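Long-range contacts in uncharacterized protein (Bacteroides ovatus, PDB 4IRT), which is of unknown function but, as a BNR-repeat beta-propeller protein, may act as a neuraminidase: residues A[25-30]-A[381-386]; A[59-64]-A[107-112]. One frame throughout, in Å; residues are numbered along the deposited sequence.

Both contacts join neighbouring parts of one beta-propeller, and both use the antiparallel sheet 28-31/34-40/45-52/59-63, but from its two outermost strands. The centre of contact 1 lies about 10 Å from that of the chain, where strand 28-31 meets strand 381-385; all its touching residues are buried. Contact 2, its centre about 23 Å from that of the chain, sets strand 59-63 against the loop 107-112 and is only partly buried. The centres of the two contacts are about 18 Å apart and they do not touch. The chemistry changes accordingly: van der Waals packing of a leucine, a serine and a phenylalanine inside, and a leucine-lined seam bordered by amide and water-mediated hydrogen bonds outside.

Contact 1. Residues A[25-30]-A[381-386]; sequences NNSLVT and HLFVQH
Ser-27 OG, hydrogen-bonded to Ser-368 OG, lies 3.5 Å from Phe-383 CB at an interface between two sheets of a beta-propeller. Strand 28-31 begins one sheet, and strand 381-385 edges another, in which the C-terminal strand 401-407 pairs with it and with the N-terminal strand 5-12. Over the short segments the two strands run roughly antiparallel (153°) with axes 8.2 Å apart, and the side chains of Ser-27, Leu-28 and Phe-383 lie between them. Next to Ser-27, the backbone oxygen of Leu-28 accepts a hydrogen bond from Asn-26 ND2 at 3.0 Å, the donor tilted 30° from the carbonyl plane. With CG anti to the backbone N (chi1 -173°), the Leu-28 side chain extends across the interval and lays CD2 against the opposite backbone, 3.8 Å from His-381 O and 4.0 Å from Phe-383 N. His-381 adds its CB to this methyl, while its imidazole leads away to a hydrogen bond between ND1 and Gln-35 NE2. Phe-383 reaches back beside Ser-27; its side chain also touches Ile-37 and Ile-403 and makes a cation-pi contact with Arg-24. Ser-27 CB meets the ring obliquely, 3.7 Å from Phe-383 CD2.

Contact 2. Residues A[59-64]-A[107-112]; sequences TLHRTQ and SLELGD. With EDO (1,2-ethanediol), chain J.
A seam of the propeller is closed where strand 59-63, at the edge of its sheet, meets the loop 107-112, which follows strand 99-101. Leu-108 fills part of it: CB lies 3.7 Å from His-61 CB, and CD1 reaches past it to Thr-59 O. Leu-110 follows, setting CD1 3.8 Å from Thr-63 CG2. Both leucines pack across the seam on Leu-48, and Leu-108 also touches Ile-86 and Leu-110 Val-88 of strand 86-90. The His-61 imidazole is swung along the loop with CG anti to the backbone N (chi1 171°); CD2 comes within 3.2 Å of Leu-108 O, a buried oxygen with no hydrogen-bond partner, and Glu-109 CG sits over one face near the rim. At the ring edge, NE2 is hydrogen-bonded to a water, which accepts from Leu-110 N. An alanine in place of His-61 would probably leave this water without its histidine partner and open a gap beside Leu-108 and Glu-109. The Gln-64 amide donates almost straight (176°) from NE2 to Leu-110 O at 3.1 Å, above that carbonyl's plane, and a second water links NE2 to Asp-112 OD1. Buried leucines with a hydrated polar margin are consistent with a peripheral interface between neighbouring blades of a beta-propeller.

Contact 1. Residues A[25-30]-A[381-386]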
loop_
_atom_site.group_PDB
_atom_site.type_symbol
_atom_site.label_atom_id
_atom_site.label_comp_id
_atom_site.label_asym_id
_atom_site.label_seq_id
_atom_site.Cartn_x
_atom_site.Cartn_y
_atom_site.Cartn_z
ATOM N N ASN A 25 -2.559 0.687 -4.094
ATOM C CA ASN A 25 -3.043 1.865 -3.376
ATOM C C ASN A 25 -3.906 2.678 -4.324
ATOM O O ASN A 25 -3.422 3.682 -4.893
ATOM C CB ASN A 25 -1.839 2.697 -2.869
ATOM C CG ASN A 25 -1.192 2.074 -1.623
ATOM O OD1 ASN A 25 -1.799 2.032 -0.560
ATOM N ND2 ASN A 25 -0.006 1.568 -1.764
ATOM N N ASN A 26 -5.175 2.289 -4.542
ATOM C CA ASN A 26 -5.917 1.213 -3.886
ATOM C C ASN A 26 -6.411 0.149 -4.867
ATOM O O ASN A 26 -6.538 0.369 -6.102
ATOM C CB ASN A 26 -7.174 1.798 -3.249
ATOM C CG ASN A 26 -6.897 2.518 -1.960
ATOM O OD1 ASN A 26 -5.789 3.024 -1.718
ATOM N ND2 ASN A 26 -7.919 2.595 -1.120
ATOM N N SER A 27 -6.640 -1.033 -4.334
ATOM C CA SER A 27 -7.372 -2.056 -5.066
ATOM C C SER A 27 -8.874 -1.896 -4.863
ATOM O O SER A 27 -9.660 -2.313 -5.700
ATOM C CB SER A 27 -6.943 -3.438 -4.570
ATOM O OG SER A 27 -7.185 -3.582 -3.179
ATOM N N LEU A 28 -9.245 -1.298 -3.738
ATOM C CA LEU A 28 -10.634 -1.228 -3.255
ATOM C C LEU A 28 -10.815 0.121 -2.552
ATOM O O LEU A 28 -9.973 0.537 -1.738
ATOM C CB LEU A 28 -10.843 -2.366 -2.263
ATOM C CG LEU A 28 -12.199 -2.711 -1.654
ATOM C CD1 LEU A 28 -13.131 -3.231 -2.731
ATOM C CD2 LEU A 28 -11.995 -3.758 -0.559
ATOM N N VAL A 29 -11.897 0.820 -2.887
ATOM C CA VAL A 29 -12.083 2.152 -2.376
ATOM C C VAL A 29 -13.532 2.567 -2.411
ATOM O O VAL A 29 -14.213 2.398 -3.426
ATOM C CB VAL A 29 -11.190 3.173 -3.099
ATOM C CG1 VAL A 29 -11.524 3.263 -4.578
ATOM C CG2 VAL A 29 -11.359 4.543 -2.467
ATOM N N THR A 30 -13.987 3.095 -1.284
ATOM C CA THR A 30 -15.350 3.627 -1.130
ATOM C C THR A 30 -15.418 5.134 -1.411
ATOM O O THR A 30 -14.594 5.900 -0.943
ATOM C CB THR A 30 -15.883 3.342 0.300
ATOM O OG1 THR A 30 -16.154 1.927 0.427
ATOM C CG2 THR A 30 -17.177 4.124 0.602
ATOM N N HIS A 381 -12.697 -3.584 5.142
ATOM C CA HIS A 381 -12.966 -4.445 3.998
ATOM C C HIS A 381 -11.645 -4.709 3.326
ATOM O O HIS A 381 -10.872 -3.770 3.061
ATOM C CB HIS A 381 -13.932 -3.778 3.031
ATOM C CG HIS A 381 -15.351 -3.730 3.520
ATOM N ND1 HIS A 381 -16.400 -3.421 2.685
ATOM C CD2 HIS A 381 -15.900 -3.936 4.749
ATOM C CE1 HIS A 381 -17.535 -3.435 3.369
ATOM N NE2 HIS A 381 -17.260 -3.739 4.628
ATOM N N LEU A 382 -11.387 -5.988 3.099
ATOM C CA LEU A 382 -10.166 -6.463 2.469
ATOM C C LEU A 382 -10.434 -7.047 1.086
ATOM O O LEU A 382 -11.418 -7.786 0.869
ATOM C CB LEU A 382 -9.522 -7.540 3.351
ATOM C CG LEU A 382 -9.122 -7.175 4.775
ATOM C CD1 LEU A 382 -8.727 -8.397 5.590
ATOM C CD2 LEU A 382 -7.957 -6.204 4.713
ATOM N N PHE A 383 -9.500 -6.771 0.176
ATOM C CA PHE A 383 -9.392 -7.434 -1.122
ATOM C C PHE A 383 -8.751 -8.803 -0.895
ATOM O O PHE A 383 -7.579 -8.899 -0.519
ATOM C CB PHE A 383 -8.525 -6.589 -2.081
ATOM C CG PHE A 383 -8.481 -7.101 -3.526
ATOM C CD1 PHE A 383 -7.803 -8.282 -3.857
ATOM C CD2 PHE A 383 -9.108 -6.408 -4.554
ATOM C CE1 PHE A 383 -7.762 -8.763 -5.183
ATOM C CE2 PHE A 383 -9.055 -6.868 -5.865
ATOM C CZ PHE A 383 -8.395 -8.058 -6.197
ATOM N N VAL A 384 -9.503 -9.864 -1.140
ATOM C CA VAL A 384 -9.044 -11.225 -0.837
ATOM C C VAL A 384 -9.166 -12.099 -2.094
ATOM O O VAL A 384 -10.227 -12.200 -2.679
ATOM C CB VAL A 384 -9.860 -11.816 0.316
ATOM C CG1 VAL A 384 -9.524 -13.285 0.540
ATOM C CG2 VAL A 384 -9.574 -11.033 1.591
ATOM N N GLN A 385 -8.069 -12.750 -2.460
ATOM C CA GLN A 385 -8.010 -13.646 -3.616
ATOM C C GLN A 385 -6.799 -14.554 -3.431
ATOM O O GLN A 385 -5.719 -14.084 -3.092
ATOM C CB GLN A 385 -7.803 -12.857 -4.907
ATOM C CG GLN A 385 -7.851 -13.723 -6.127
ATOM C CD GLN A 385 -7.336 -13.079 -7.371
ATOM O OE1 GLN A 385 -6.677 -12.043 -7.341
ATOM N NE2 GLN A 385 -7.635 -13.703 -8.498
ATOM N N HIS A 386 -7.006 -15.845 -3.638
ATOM C CA HIS A 386 -5.890 -16.798 -3.692
ATOM C C HIS A 386 -5.066 -16.534 -4.958
ATOM O O HIS A 386 -5.615 -16.551 -6.053
ATOM C CB HIS A 386 -6.460 -18.204 -3.773
ATOM C CG HIS A 386 -5.412 -19.260 -3.887
ATOM N ND1 HIS A 386 -5.025 -20.036 -2.819
ATOM C CD2 HIS A 386 -4.657 -19.650 -4.937
ATOM C CE1 HIS A 386 -4.085 -20.884 -3.219
ATOM N NE2 HIS A 386 -3.856 -20.680 -4.506
#

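Contact 2. Residues A[59-64]-A[107-112]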
loop_
_atom_site.group_PDB
_atom_site.type_symbol
_atom_site.label_atom_id
_atom_site.label_comp_id
_atom_site.label_asym_id
_atom_site.label_seq_id
_atom_site.Cartn_x
_atom_site.Cartn_y
_atom_site.Cartn_z
ATOM N N THR A 59 -21.559 -4.377 -10.379
ATOM C CA THR A 59 -21.503 -4.091 -11.782
ATOM C C THR A 59 -20.040 -4.196 -12.142
ATOM O O THR A 59 -19.205 -3.533 -11.558
ATOM C CB THR A 59 -22.072 -2.694 -12.071
ATOM O OG1 THR A 59 -23.452 -2.681 -11.662
ATOM C CG2 THR A 59 -22.022 -2.337 -13.561
ATOM N N LEU A 60 -19.731 -5.056 -13.099
ATOM C CA LEU A 60 -18.329 -5.252 -13.515
ATOM C C LEU A 60 -18.164 -4.847 -14.965
ATOM O O LEU A 60 -19.056 -5.097 -15.792
ATOM C CB LEU A 60 -17.904 -6.704 -13.333
ATOM C CG LEU A 60 -18.037 -7.268 -11.916
ATOM C CD1 LEU A 60 -17.762 -8.765 -11.926
ATOM C CD2 LEU A 60 -17.150 -6.529 -10.927
ATOM N N HIS A 61 -17.036 -4.214 -15.284
ATOM C CA HIS A 61 -16.787 -3.698 -16.646
ATOM C C HIS A 61 -15.375 -4.078 -17.046
ATOM O O HIS A 61 -14.413 -3.655 -16.398
ATOM C CB HIS A 61 -16.956 -2.177 -16.707
ATOM C CG HIS A 61 -16.522 -1.575 -18.006
ATOM N ND1 HIS A 61 -17.187 -1.806 -19.198
ATOM C CD2 HIS A 61 -15.485 -0.764 -18.310
ATOM C CE1 HIS A 61 -16.592 -1.128 -20.166
ATOM N NE2 HIS A 61 -15.535 -0.528 -19.664
ATOM N N ARG A 62 -15.258 -4.919 -18.073
ATOM C CA ARG A 62 -13.944 -5.187 -18.673
ATOM C C ARG A 62 -13.553 -3.979 -19.534
ATOM O O ARG A 62 -14.257 -3.639 -20.494
ATOM C CB ARG A 62 -13.964 -6.448 -19.534
ATOM C CG ARG A 62 -12.549 -6.894 -19.890
ATOM C CD ARG A 62 -12.513 -8.115 -20.776
ATOM N NE ARG A 62 -12.721 -7.750 -22.158
ATOM C CZ ARG A 62 -12.546 -8.562 -23.200
ATOM N NH1 ARG A 62 -12.127 -9.820 -23.020
ATOM N NH2 ARG A 62 -12.772 -8.096 -24.438
ATOM N N THR A 63 -12.471 -3.309 -19.162
ATOM C CA THR A 63 -12.025 -2.125 -19.878
ATOM C C THR A 63 -11.321 -2.538 -21.176
ATOM O O THR A 63 -11.181 -3.731 -21.483
ATOM C CB THR A 63 -11.057 -1.269 -19.036
ATOM O OG1 THR A 63 -9.782 -1.943 -18.927
ATOM C CG2 THR A 63 -11.611 -1.015 -17.621
ATOM N N GLN A 64 -10.842 -1.533 -21.885
ATOM C CA GLN A 64 -10.173 -1.715 -23.154
ATOM C C GLN A 64 -8.684 -2.003 -22.951
ATOM O O GLN A 64 -7.953 -2.168 -23.931
ATOM C CB GLN A 64 -10.349 -0.454 -24.015
ATOM C CG GLN A 64 -9.678 0.815 -23.448
ATOM C CD GLN A 64 -10.631 1.681 -22.654
ATOM O OE1 GLN A 64 -11.337 1.178 -21.775
ATOM N NE2 GLN A 64 -10.628 2.993 -22.918
ATOM N N SER A 107 -18.470 6.489 -13.340
ATOM C CA SER A 107 -18.465 5.564 -14.463
ATOM C C SER A 107 -17.266 4.601 -14.433
ATOM O O SER A 107 -16.126 4.984 -14.124
ATOM C CB SER A 107 -18.463 6.320 -15.780
ATOM O OG SER A 107 -18.367 5.422 -16.872
ATOM N N LEU A 108 -17.542 3.356 -14.809
ATOM C CA LEU A 108 -16.516 2.326 -14.915
ATOM C C LEU A 108 -15.823 2.381 -16.267
ATOM O O LEU A 108 -14.811 1.734 -16.451
ATOM C CB LEU A 108 -17.132 0.935 -14.719
ATOM C CG LEU A 108 -17.828 0.650 -13.409
ATOM C CD1 LEU A 108 -18.361 -0.768 -13.431
ATOM C CD2 LEU A 108 -16.897 0.846 -12.212
ATOM N N GLU A 109 -16.354 3.175 -17.196
ATOM C CA GLU A 109 -15.745 3.351 -18.494
ATOM C C GLU A 109 -14.655 4.410 -18.417
ATOM O O GLU A 109 -14.839 5.482 -17.824
ATOM C CB GLU A 109 -16.774 3.796 -19.523
ATOM C CG GLU A 109 -17.927 2.842 -19.739
ATOM C CD GLU A 109 -18.761 3.318 -20.908
ATOM O OE1 GLU A 109 -18.232 3.397 -22.055
ATOM O OE2 GLU A 109 -19.922 3.674 -20.667
ATOM N N LEU A 110 -13.527 4.084 -19.042
ATOM C CA LEU A 110 -12.341 4.892 -19.045
ATOM C C LEU A 110 -12.117 5.529 -20.416
ATOM O O LEU A 110 -12.460 4.961 -21.432
ATOM C CB LEU A 110 -11.142 3.996 -18.743
ATOM C CG LEU A 110 -11.133 3.292 -17.384
ATOM C CD1 LEU A 110 -9.945 2.344 -17.271
ATOM C CD2 LEU A 110 -11.081 4.375 -16.314
ATOM N N GLY A 111 -11.541 6.714 -20.433
ATOM C CA GLY A 111 -11.034 7.303 -21.668
ATOM C C GLY A 111 -9.663 6.762 -22.058
ATOM O O GLY A 111 -9.203 5.727 -21.559
ATOM N N ASP A 112 -8.995 7.499 -22.937
ATOM C CA ASP A 112 -7.665 7.143 -23.388
ATOM C C ASP A 112 -6.640 7.375 -22.271
ATOM O O ASP A 112 -6.861 8.163 -21.337
ATOM C CB ASP A 112 -7.253 7.980 -24.608
ATOM C CG ASP A 112 -8.188 7.826 -25.798
ATOM O OD1 ASP A 112 -8.979 6.880 -25.884
ATOM O OD2 ASP A 112 -8.092 8.672 -26.688
HETATM C C1 EDO J . -9.637 10.656 -22.705
HETATM O O1 EDO J . -10.190 9.904 -23.796
HETATM C C2 EDO J . -8.548 11.580 -23.199
HETATM O O2 EDO J . -9.154 12.810 -23.575
HETATM O O HOH W 1 -13.613 1.479 -20.719
HETATM O O HOH W 2 -9.364 4.220 -25.265
#